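Local coordinates for 6-pyruvoyl tetrahydropterin synthase (Plasmodium falciparum, PDB 1Y13), which belongs to the 6-pyruvoyl tetrahydropterin synthase family of pterin enzymes and is a six-chain assembly that binds zinc and biopterin, at residues N19-F31 with G61-L75. Sequence-based numbering, arbitrary orientation.
Sequences NSSAEVSVESPSF and GYVRDDGYVIDFSIL. With BIO (biopterin), chain G.
V24, on strand 21-41, sets its CG1 against F72 CE1 and V69 CB of the loop and helix start in 61-75. With chi1 at -72°, CG1 lies beside the backbone N, while CG2 reaches I70 CG2 and, at 3.9 Å, L75 CD1. V24 and V69 run antiparallel alongside each other, whereas the I70 and L75 side chains lie roughly perpendicular to V24. Two residues on, on the same side of the strand, V26 splits its branches, CG1 going to F72 CD1 (3.8 Å) and CG2 to L75 CB. A22 CB rests on V69 CG2, and A22 joins G61 as an antiparallel hydrogen-bonded pair: G61 N to A22 O is nearly straight (2.9 Å, 174°). In the preceding loop, S20 OG lies at the edge of the Y62 ring, near its plane. F72 contacts the valines along its CD1-CE1 side and lays one face on biopterin, whose opposite side is covered by the Y68 ring. I70 O accepts from biopterin N2 (2.7 Å) and F72 N donates to N1. E136 of the second subunit also bonds the ligand, and A22 to V26 extend the sheet into that subunit. V24 and V26 thus pack behind F72 in an intersubunit pterin site, characteristic of the tunnelling fold (T-fold).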
loop_
_atom_site.group_PDB
_atom_site.type_symbol
_atom_site.label_atom_id
_atom_site.label_comp_id
_atom_site.label_asym_id
_atom_site.label_seq_id
_atom_site.Cartn_x
_atom_site.Cartn_y
_atom_site.Cartn_z
ATOM N N ASN A 19 15.254 -2.207 27.057
ATOM C CA ASN A 19 14.132 -3.158 27.417
ATOM C C ASN A 19 13.982 -4.433 26.520
ATOM O O ASN A 19 14.227 -4.388 25.297
ATOM C CB ASN A 19 12.812 -2.370 27.490
ATOM C CG ASN A 19 11.831 -2.948 28.485
ATOM O OD1 ASN A 19 11.886 -2.633 29.677
ATOM N ND2 ASN A 19 10.910 -3.777 28.002
ATOM N N SER A 20 13.502 -5.541 27.117
ATOM C CA SER A 20 13.599 -6.883 26.494
ATOM C C SER A 20 12.328 -7.518 25.909
ATOM O O SER A 20 12.429 -8.483 25.133
ATOM C CB SER A 20 14.280 -7.891 27.443
ATOM O OG SER A 20 13.482 -8.172 28.586
ATOM N N SER A 21 11.147 -7.009 26.264
ATOM C CA SER A 21 9.945 -7.441 25.566
ATOM C C SER A 21 9.999 -7.095 24.076
ATOM O O SER A 21 10.635 -6.109 23.676
ATOM C CB SER A 21 8.664 -6.882 26.210
ATOM O OG SER A 21 8.324 -5.627 25.669
ATOM N N ALA A 22 9.357 -7.945 23.268
ATOM C CA ALA A 22 9.331 -7.831 21.821
ATOM C C ALA A 22 7.915 -8.148 21.337
ATOM O O ALA A 22 7.192 -8.876 21.999
ATOM C CB ALA A 22 10.324 -8.789 21.215
ATOM N N GLU A 23 7.527 -7.595 20.193
ATOM C CA GLU A 23 6.216 -7.884 19.596
ATOM C C GLU A 23 6.352 -8.560 18.258
ATOM O O GLU A 23 7.340 -8.353 17.548
ATOM C CB GLU A 23 5.389 -6.613 19.446
ATOM C CG GLU A 23 5.116 -5.926 20.772
ATOM C CD GLU A 23 4.519 -4.524 20.658
ATOM O OE1 GLU A 23 4.785 -3.827 19.655
ATOM O OE2 GLU A 23 3.792 -4.113 21.591
ATOM N N VAL A 24 5.378 -9.407 17.927
ATOM C CA VAL A 24 5.210 -9.891 16.554
ATOM C C VAL A 24 3.779 -9.576 16.107
ATOM O O VAL A 24 2.840 -9.577 16.920
ATOM C CB VAL A 24 5.513 -11.406 16.387
ATOM C CG1 VAL A 24 7.013 -11.689 16.508
ATOM C CG2 VAL A 24 4.724 -12.261 17.404
ATOM N N SER A 25 3.622 -9.260 14.830
ATOM C CA SER A 25 2.300 -9.014 14.261
ATOM C C SER A 25 2.198 -9.594 12.893
ATOM O O SER A 25 3.192 -9.712 12.173
ATOM C CB SER A 25 1.903 -7.525 14.218
ATOM O OG SER A 25 2.779 -6.763 13.442
ATOM N N VAL A 26 0.970 -9.967 12.563
ATOM C CA VAL A 26 0.630 -10.485 11.245
ATOM C C VAL A 26 -0.559 -9.682 10.702
ATOM O O VAL A 26 -1.453 -9.297 11.444
ATOM C CB VAL A 26 0.320 -12.008 11.288
ATOM C CG1 VAL A 26 1.566 -12.776 11.663
ATOM C CG2 VAL A 26 -0.796 -12.300 12.314
ATOM N N GLU A 27 -0.528 -9.402 9.411
ATOM C CA GLU A 27 -1.590 -8.650 8.747
ATOM C C GLU A 27 -1.625 -9.118 7.320
ATOM O O GLU A 27 -0.576 -9.367 6.740
ATOM C CB GLU A 27 -1.288 -7.146 8.790
ATOM C CG GLU A 27 -0.247 -6.676 7.762
ATOM C CD GLU A 27 0.246 -5.241 8.017
ATOM N N SER A 28 -2.814 -9.265 6.745
ATOM C CA SER A 28 -2.920 -9.594 5.325
ATOM C C SER A 28 -4.325 -9.300 4.838
ATOM O O SER A 28 -5.297 -9.514 5.587
ATOM C CB SER A 28 -2.632 -11.084 5.101
ATOM O OG SER A 28 -2.968 -11.482 3.773
ATOM N N PRO A 29 -4.448 -8.861 3.571
ATOM C CA PRO A 29 -5.721 -8.848 2.821
ATOM C C PRO A 29 -6.506 -10.154 2.972
ATOM O O PRO A 29 -7.722 -10.158 2.795
ATOM C CB PRO A 29 -5.248 -8.765 1.374
ATOM C CG PRO A 29 -3.962 -7.993 1.429
ATOM C CD PRO A 29 -3.329 -8.305 2.776
ATOM N N SER A 30 -5.809 -11.255 3.268
ATOM C CA SER A 30 -6.439 -12.565 3.373
ATOM C C SER A 30 -7.146 -12.740 4.709
ATOM O O SER A 30 -8.058 -13.569 4.822
ATOM C CB SER A 30 -5.378 -13.665 3.202
ATOM O OG SER A 30 -5.773 -14.884 3.829
ATOM N N PHE A 31 -6.721 -11.992 5.739
ATOM C CA PHE A 31 -7.393 -12.031 7.041
ATOM C C PHE A 31 -8.655 -11.157 6.981
ATOM O O PHE A 31 -8.755 -10.130 7.666
ATOM C CB PHE A 31 -6.487 -11.545 8.182
ATOM C CG PHE A 31 -5.140 -12.223 8.242
ATOM C CD1 PHE A 31 -4.952 -13.513 7.735
ATOM C CD2 PHE A 31 -4.072 -11.583 8.849
ATOM C CE1 PHE A 31 -3.705 -14.134 7.796
ATOM C CE2 PHE A 31 -2.811 -12.193 8.916
ATOM C CZ PHE A 31 -2.627 -13.469 8.401
ATOM N N GLY A 61 5.485 -10.261 23.898
ATOM C CA GLY A 61 6.064 -11.305 24.720
ATOM C C GLY A 61 7.558 -11.092 24.843
ATOM O O GLY A 61 8.002 -9.969 25.029
ATOM N N TYR A 62 8.308 -12.186 24.746
ATOM C CA TYR A 62 9.760 -12.202 24.862
ATOM C C TYR A 62 10.300 -13.172 23.850
ATOM O O TYR A 62 9.622 -14.132 23.489
ATOM C CB TYR A 62 10.200 -12.643 26.279
ATOM C CG TYR A 62 9.705 -11.692 27.334
ATOM C CD1 TYR A 62 10.452 -10.576 27.686
ATOM C CD2 TYR A 62 8.450 -11.870 27.937
ATOM C CE1 TYR A 62 9.986 -9.676 28.630
ATOM C CE2 TYR A 62 7.975 -10.967 28.880
ATOM C CZ TYR A 62 8.758 -9.874 29.220
ATOM O OH TYR A 62 8.318 -8.967 30.143
ATOM N N VAL A 63 11.511 -12.930 23.382
ATOM C CA VAL A 63 12.167 -13.899 22.528
ATOM C C VAL A 63 12.447 -15.160 23.369
ATOM O O VAL A 63 13.151 -15.088 24.350
ATOM C CB VAL A 63 13.469 -13.314 21.904
ATOM C CG1 VAL A 63 14.178 -14.362 21.077
ATOM C CG2 VAL A 63 13.146 -12.077 21.050
ATOM N N ARG A 64 11.864 -16.294 22.994
ATOM C CA ARG A 64 12.047 -17.534 23.752
ATOM C C ARG A 64 13.242 -18.317 23.233
ATOM O O ARG A 64 13.898 -17.886 22.287
ATOM C CB ARG A 64 10.802 -18.425 23.689
ATOM C CG ARG A 64 9.475 -17.757 24.012
ATOM C CD ARG A 64 9.545 -16.720 25.129
ATOM N NE ARG A 64 10.037 -17.192 26.421
ATOM C CZ ARG A 64 9.514 -18.198 27.111
ATOM N NH1 ARG A 64 8.507 -18.889 26.595
ATOM N NH2 ARG A 64 10.013 -18.534 28.297
ATOM N N ASP A 65 13.491 -19.482 23.832
ATOM C CA ASP A 65 14.609 -20.347 23.434
ATOM C C ASP A 65 14.514 -20.967 22.028
ATOM O O ASP A 65 15.481 -21.528 21.539
ATOM C CB ASP A 65 14.925 -21.416 24.508
ATOM C CG ASP A 65 13.873 -22.542 24.601
ATOM O OD1 ASP A 65 12.943 -22.639 23.765
ATOM O OD2 ASP A 65 13.990 -23.357 25.546
ATOM N N ASP A 66 13.350 -20.870 21.386
ATOM C CA ASP A 66 13.231 -21.274 19.985
ATOM C C ASP A 66 13.518 -20.112 19.014
ATOM O O ASP A 66 13.543 -20.307 17.791
ATOM C CB ASP A 66 11.870 -21.950 19.694
ATOM C CG ASP A 66 10.665 -21.068 20.035
ATOM O OD1 ASP A 66 10.833 -19.949 20.562
ATOM O OD2 ASP A 66 9.527 -21.494 19.761
ATOM N N GLY A 67 13.725 -18.912 19.566
ATOM C CA GLY A 67 14.023 -17.713 18.782
ATOM C C GLY A 67 12.836 -16.823 18.439
ATOM O O GLY A 67 12.998 -15.802 17.786
ATOM N N TYR A 68 11.651 -17.211 18.899
ATOM C CA TYR A 68 10.404 -16.522 18.599
ATOM C C TYR A 68 9.745 -15.893 19.823
ATOM O O TYR A 68 9.892 -16.401 20.936
ATOM C CB TYR A 68 9.373 -17.515 18.059
ATOM C CG TYR A 68 9.734 -18.294 16.825
ATOM C CD1 TYR A 68 10.629 -17.792 15.873
ATOM C CD2 TYR A 68 9.152 -19.535 16.590
ATOM C CE1 TYR A 68 10.926 -18.523 14.725
ATOM C CE2 TYR A 68 9.439 -20.267 15.441
ATOM C CZ TYR A 68 10.330 -19.763 14.515
ATOM O OH TYR A 68 10.614 -20.495 13.377
ATOM N N VAL A 69 8.972 -14.827 19.609
ATOM C CA VAL A 69 7.978 -14.435 20.596
ATOM C C VAL A 69 6.934 -15.557 20.618
ATOM O O VAL A 69 6.638 -16.125 21.669
ATOM C CB VAL A 69 7.315 -13.077 20.279
ATOM C CG1 VAL A 69 6.091 -12.846 21.171
ATOM C CG2 VAL A 69 8.309 -11.944 20.448
ATOM N N ILE A 70 6.408 -15.852 19.427
ATOM C CA ILE A 70 5.552 -16.997 19.102
ATOM C C ILE A 70 5.652 -17.183 17.568
ATOM O O ILE A 70 5.894 -16.216 16.850
ATOM C CB ILE A 70 4.057 -16.815 19.592
ATOM C CG1 ILE A 70 3.245 -18.105 19.437
ATOM C CG2 ILE A 70 3.333 -15.647 18.896
ATOM C CD1 ILE A 70 2.022 -18.185 20.339
ATOM N N ASP A 71 5.511 -18.417 17.086
ATOM C CA ASP A 71 5.562 -18.722 15.648
ATOM C C ASP A 71 4.523 -17.909 14.861
ATOM O O ASP A 71 3.360 -17.887 15.223
ATOM C CB ASP A 71 5.335 -20.219 15.420
ATOM C CG ASP A 71 5.910 -20.718 14.087
ATOM O OD1 ASP A 71 5.797 -20.015 13.067
ATOM O OD2 ASP A 71 6.481 -21.826 14.053
ATOM N N PHE A 72 4.956 -17.223 13.806
ATOM C CA PHE A 72 4.035 -16.460 12.963
ATOM C C PHE A 72 2.902 -17.375 12.464
ATOM O O PHE A 72 1.755 -16.958 12.422
ATOM C CB PHE A 72 4.732 -15.868 11.736
ATOM C CG PHE A 72 5.632 -14.680 12.018
ATOM C CD1 PHE A 72 5.161 -13.564 12.693
ATOM C CD2 PHE A 72 6.915 -14.637 11.474
ATOM C CE1 PHE A 72 5.987 -12.469 12.897
ATOM C CE2 PHE A 72 7.747 -13.540 11.667
ATOM C CZ PHE A 72 7.296 -12.462 12.392
ATOM N N SER A 73 3.231 -18.622 12.111
ATOM C CA SER A 73 2.239 -19.567 11.571
ATOM C C SER A 73 1.075 -19.875 12.519
ATOM O O SER A 73 -0.042 -20.089 12.074
ATOM C CB SER A 73 2.901 -20.864 11.115
ATOM O OG SER A 73 3.312 -21.606 12.241
ATOM N N ILE A 74 1.331 -19.883 13.821
ATOM C CA ILE A 74 0.250 -20.025 14.794
ATOM C C ILE A 74 -0.720 -18.816 14.733
ATOM O O ILE A 74 -1.941 -18.977 14.729
ATOM C CB ILE A 74 0.808 -20.222 16.224
ATOM C CG1 ILE A 74 1.597 -21.543 16.303
ATOM C CG2 ILE A 74 -0.321 -20.154 17.261
ATOM C CD1 ILE A 74 2.364 -21.755 17.615
ATOM N N LEU A 75 -0.175 -17.607 14.695
ATOM C CA LEU A 75 -1.022 -16.424 14.664
ATOM C C LEU A 75 -1.845 -16.388 13.383
ATOM O O LEU A 75 -3.036 -16.066 13.418
ATOM C CB LEU A 75 -0.206 -15.132 14.819
ATOM C CG LEU A 75 0.755 -14.982 16.008
ATOM C CD1 LEU A 75 1.407 -13.621 15.985
ATOM C CD2 LEU A 75 0.036 -15.198 17.332
HETATM N N1 BIO G . 7.936 -16.958 13.474
HETATM N N2 BIO G . 7.914 -15.411 15.189
HETATM C C2 BIO G . 8.533 -15.921 14.091
HETATM N N3 BIO G . 9.705 -15.410 13.631
HETATM C C4 BIO G . 10.344 -15.923 12.552
HETATM O O4 BIO G . 11.416 -15.461 12.134
HETATM C C4A BIO G . 9.733 -17.042 11.810
HETATM C C8A BIO G . 8.476 -17.522 12.360
HETATM N N8 BIO G . 7.884 -18.539 11.735
HETATM C C7 BIO G . 8.421 -19.107 10.655
HETATM C C6 BIO G . 9.584 -18.669 10.094
HETATM N N5 BIO G . 10.252 -17.631 10.704
HETATM C C9 BIO G . 10.104 -19.418 8.880
HETATM O O9 BIO G . 11.511 -19.193 8.612
HETATM C C10 BIO G . 9.456 -19.205 7.495
HETATM O O10 BIO G . 9.577 -17.834 7.008
HETATM C C11 BIO G . 8.091 -19.909 7.383
HETATM O O HOH W 1 13.075 -10.924 24.713
#